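Local coordinates for putative uncharacterized protein PH0594 (PDB 4HXF) that probably acts as a serine peptidase of the prolyl oligopeptidase family, an acylaminoacyl peptidase that assembles into a self-compartmentalizing hexamer, at residues Phe279-Val284 against Asn419-Asp424. Sequence-based numbering, arbitrary orientation.
With MG (magnesium ion), chain C.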
ATOM      1  N   PHE A 279     -47.284 -15.716 -19.761  1.00 14.77           N
ATOM      2  CA  PHE A 279     -46.509 -16.750 -20.459  1.00 15.60           C
ATOM      3  C   PHE A 279     -47.479 -17.468 -21.396  1.00 16.55           C
ATOM      4  O   PHE A 279     -48.493 -18.086 -20.986  1.00 17.43           O
ATOM      5  CB  PHE A 279     -45.920 -17.763 -19.515  1.00 15.10           C
ATOM      6  CG  PHE A 279     -44.862 -17.284 -18.614  1.00 14.07           C
ATOM      7  CD1 PHE A 279     -45.194 -16.939 -17.322  1.00 14.82           C
ATOM      8  CD2 PHE A 279     -43.517 -17.303 -18.969  1.00 16.71           C
ATOM      9  CE1 PHE A 279     -44.284 -16.581 -16.378  1.00 15.89           C
ATOM     10  CE2 PHE A 279     -42.575 -16.881 -18.022  1.00 16.79           C
ATOM     11  CZ  PHE A 279     -42.973 -16.480 -16.730  1.00 16.23           C
ATOM     12  N   GLU A 280     -47.230 -17.377 -22.695  1.00 15.98           N
ATOM     13  CA  GLU A 280     -48.152 -17.901 -23.699  1.00 15.58           C
ATOM     14  C   GLU A 280     -47.388 -18.574 -24.882  1.00 16.18           C
ATOM     15  O   GLU A 280     -46.889 -17.865 -25.763  1.00 14.12           O
ATOM     16  CB  GLU A 280     -49.034 -16.819 -24.297  1.00 17.47           C
ATOM     17  CG  GLU A 280     -50.000 -16.145 -23.338  1.00 16.90           C
ATOM     18  CD  GLU A 280     -50.906 -15.163 -24.007  1.00 21.29           C
ATOM     19  OE1 GLU A 280     -50.537 -14.047 -24.207  1.00 17.17           O
ATOM     20  OE2 GLU A 280     -51.997 -15.567 -24.366  1.00 20.82           O
ATOM     21  N   GLU A 281     -47.367 -19.886 -24.900  1.00 16.15           N
ATOM     22  CA  GLU A 281     -46.878 -20.736 -25.997  1.00 15.86           C
ATOM     23  C   GLU A 281     -45.606 -20.213 -26.631  1.00 15.72           C
ATOM     24  O   GLU A 281     -45.480 -20.045 -27.851  1.00 16.67           O
ATOM     25  CB  GLU A 281     -47.994 -20.854 -27.061  1.00 18.36           C
ATOM     26  CG  GLU A 281     -49.358 -21.219 -26.479  1.00 20.15           C
ATOM     27  CD  GLU A 281     -50.211 -19.968 -26.124  1.00 25.11           C
ATOM     28  OE1 GLU A 281     -50.151 -19.017 -26.883  1.00 29.21           O
ATOM     29  OE2 GLU A 281     -50.881 -19.891 -25.048  1.00 35.77           O
ATOM     30  N   GLY A 282     -44.656 -19.943 -25.761  1.00 15.23           N
ATOM     31  CA  GLY A 282     -43.327 -19.450 -26.174  1.00 15.63           C
ATOM     32  C   GLY A 282     -43.066 -17.966 -26.138  1.00 15.24           C
ATOM     33  O   GLY A 282     -41.919 -17.573 -26.221  1.00 16.63           O
ATOM     34  N   SER A 283     -44.090 -17.155 -25.996  1.00 14.06           N
ATOM     35  CA  SER A 283     -44.012 -15.712 -25.920  1.00 14.48           C
ATOM     36  C   SER A 283     -44.269 -15.294 -24.461  1.00 15.62           C
ATOM     37  O   SER A 283     -44.941 -16.036 -23.659  1.00 14.01           O
ATOM     38  CB  SER A 283     -45.080 -15.120 -26.839  1.00 16.43           C
ATOM     39  OG  SER A 283     -44.783 -15.449 -28.191  1.00 17.93           O
ATOM     40  N   VAL A 284     -43.819 -14.094 -24.118  1.00 14.78           N
ATOM     41  CA  VAL A 284     -44.253 -13.422 -22.898  1.00 14.75           C
ATOM     42  C   VAL A 284     -44.884 -12.107 -23.412  1.00 16.40           C
ATOM     43  O   VAL A 284     -44.162 -11.246 -23.919  1.00 16.68           O
ATOM     44  CB  VAL A 284     -43.193 -13.223 -21.847  1.00 14.42           C
ATOM     45  CG1 VAL A 284     -43.654 -12.349 -20.705  1.00 15.20           C
ATOM     46  CG2 VAL A 284     -42.662 -14.578 -21.382  1.00 15.38           C
ATOM     47  N   ASN A 419     -44.109 -24.124 -18.806  1.00 13.75           N
ATOM     48  CA  ASN A 419     -44.976 -22.928 -18.792  1.00 13.69           C
ATOM     49  C   ASN A 419     -45.443 -22.533 -20.152  1.00 14.15           C
ATOM     50  O   ASN A 419     -44.912 -22.963 -21.161  1.00 14.30           O
ATOM     51  CB  ASN A 419     -44.223 -21.734 -18.141  1.00 15.01           C
ATOM     52  CG  ASN A 419     -45.142 -20.865 -17.292  1.00 15.26           C
ATOM     53  OD1 ASN A 419     -46.372 -20.899 -17.441  1.00 15.81           O
ATOM     54  ND2 ASN A 419     -44.546 -20.148 -16.334  1.00 14.77           N
ATOM     55  N   GLY A 420     -46.522 -21.744 -20.199  1.00 13.86           N
ATOM     56  CA  GLY A 420     -47.020 -21.170 -21.404  1.00 14.28           C
ATOM     57  C   GLY A 420     -48.281 -21.738 -22.000  1.00 14.49           C
ATOM     58  O   GLY A 420     -48.795 -21.278 -23.034  1.00 15.12           O
ATOM     59  N   TYR A 421     -48.856 -22.715 -21.311  1.00 14.49           N
ATOM     60  CA  TYR A 421     -49.981 -23.469 -21.749  1.00 15.65           C
ATOM     61  C   TYR A 421     -50.967 -23.537 -20.581  1.00 14.61           C
ATOM     62  O   TYR A 421     -50.939 -22.724 -19.676  1.00 15.19           O
ATOM     63  CB  TYR A 421     -49.468 -24.852 -22.198  1.00 16.04           C
ATOM     64  CG  TYR A 421     -48.425 -24.683 -23.285  1.00 15.45           C
ATOM     65  CD1 TYR A 421     -47.084 -24.568 -22.953  1.00 15.65           C
ATOM     66  CD2 TYR A 421     -48.754 -24.631 -24.615  1.00 16.06           C
ATOM     67  CE1 TYR A 421     -46.139 -24.288 -23.909  1.00 15.56           C
ATOM     68  CE2 TYR A 421     -47.756 -24.393 -25.589  1.00 15.64           C
ATOM     69  CZ  TYR A 421     -46.448 -24.292 -25.208  1.00 16.00           C
ATOM     70  OH  TYR A 421     -45.533 -24.003 -26.191  1.00 15.15           O
ATOM     71  N   SER A 422     -51.892 -24.483 -20.633  1.00 15.86           N
ATOM     72  CA  SER A 422     -52.843 -24.650 -19.571  1.00 16.71           C
ATOM     73  C   SER A 422     -52.141 -25.029 -18.301  1.00 14.53           C
ATOM     74  O   SER A 422     -50.987 -25.583 -18.243  1.00 14.70           O
ATOM     75  CB  SER A 422     -53.908 -25.724 -19.836  1.00 17.51           C
ATOM     76  OG  SER A 422     -53.351 -27.039 -19.909  1.00 16.24           O
ATOM     77  N   GLU A 423     -52.799 -24.765 -17.182  1.00 14.96           N
ATOM     78  CA  GLU A 423     -52.327 -25.217 -15.900  1.00 14.28           C
ATOM     79  C   GLU A 423     -52.152 -26.755 -15.858  1.00 14.05           C
ATOM     80  O   GLU A 423     -51.162 -27.281 -15.408  1.00 15.46           O
ATOM     81  CB  GLU A 423     -53.249 -24.785 -14.755  1.00 14.64           C
ATOM     82  CG  GLU A 423     -52.722 -25.214 -13.410  1.00 15.14           C
ATOM     83  CD  GLU A 423     -53.463 -24.525 -12.293  1.00 18.10           C
ATOM     84  OE1 GLU A 423     -54.507 -25.010 -11.889  1.00 19.27           O
ATOM     85  OE2 GLU A 423     -53.130 -23.382 -11.946  1.00 16.49           O
ATOM     86  N   ASP A 424     -53.164 -27.464 -16.331  1.00 15.01           N
ATOM     87  CA  ASP A 424     -53.142 -28.931 -16.349  1.00 15.40           C
ATOM     88  C   ASP A 424     -51.896 -29.400 -17.118  1.00 16.49           C
ATOM     89  O   ASP A 424     -51.280 -30.409 -16.768  1.00 15.22           O
ATOM     90  CB  ASP A 424     -54.414 -29.566 -16.951  1.00 16.48           C
ATOM     91  CG  ASP A 424     -55.636 -29.405 -16.057  1.00 18.38           C
ATOM     92  OD1 ASP A 424     -55.406 -29.009 -14.884  1.00 19.67           O
ATOM     93  OD2 ASP A 424     -56.773 -29.759 -16.469  1.00 19.41           O
TER
HETATM   94 MG    MG C 702     -56.694 -28.351 -13.331  1.00 18.67          MG
HETATM   95  O   HOH W   1     -48.956 -19.820 -18.802  1.00 18.67           O
HETATM   96  O   HOH W   2     -55.169 -27.615 -12.126  1.00 16.88           O
HETATM   97  O   HOH W   3     -56.844 -26.549 -14.366  1.00 20.37           O
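F279 holds CG anti to its carbonyl carbon (chi1 -68°), which turns its ring toward N419. N419 lays its amide over one face of that ring. The planes are 26° apart, an offset amide-on-ring stack. ND2 sits above the rim, 3.4 Å from F279 CD1, and also donates to E263, a magnesium ligand. N419 OD1 accepts from the N of G420 at 2.9 Å. A water donates to both N419 OD1 and F279 O, joining the two segments. With an alanine here in place of N419, the F279 ring would probably lose its amide cover, E263 a donor, and the water and G420 N the acceptor OD1.

E280 to S283 form a type I' turn, the hairpin between strands 273-280 and 283-289 of one beta-propeller blade. Its tip meets a loop of the alpha/beta-hydrolase domain that leads into helix 423-427, so the contact lies at the interface of the two domains. E281 N donates to G420 O at 2.7 Å, with an N-H...O angle of 160°. G420 CA makes a CA-H...O contact with F279 O at 3.4 Å. The backbone angles of G420 by themselves call for glycine. E281 CG lies 3.7 Å from Y421 CE2, meeting the ring obliquely. The E281 carboxylate forms a salt bridge with R262. Y421 OH packs 3.5 Å from E281 CA and hydrogen-bonds D364. Beyond the interface, D424 OD1 binds a magnesium ion at 2.1 Å.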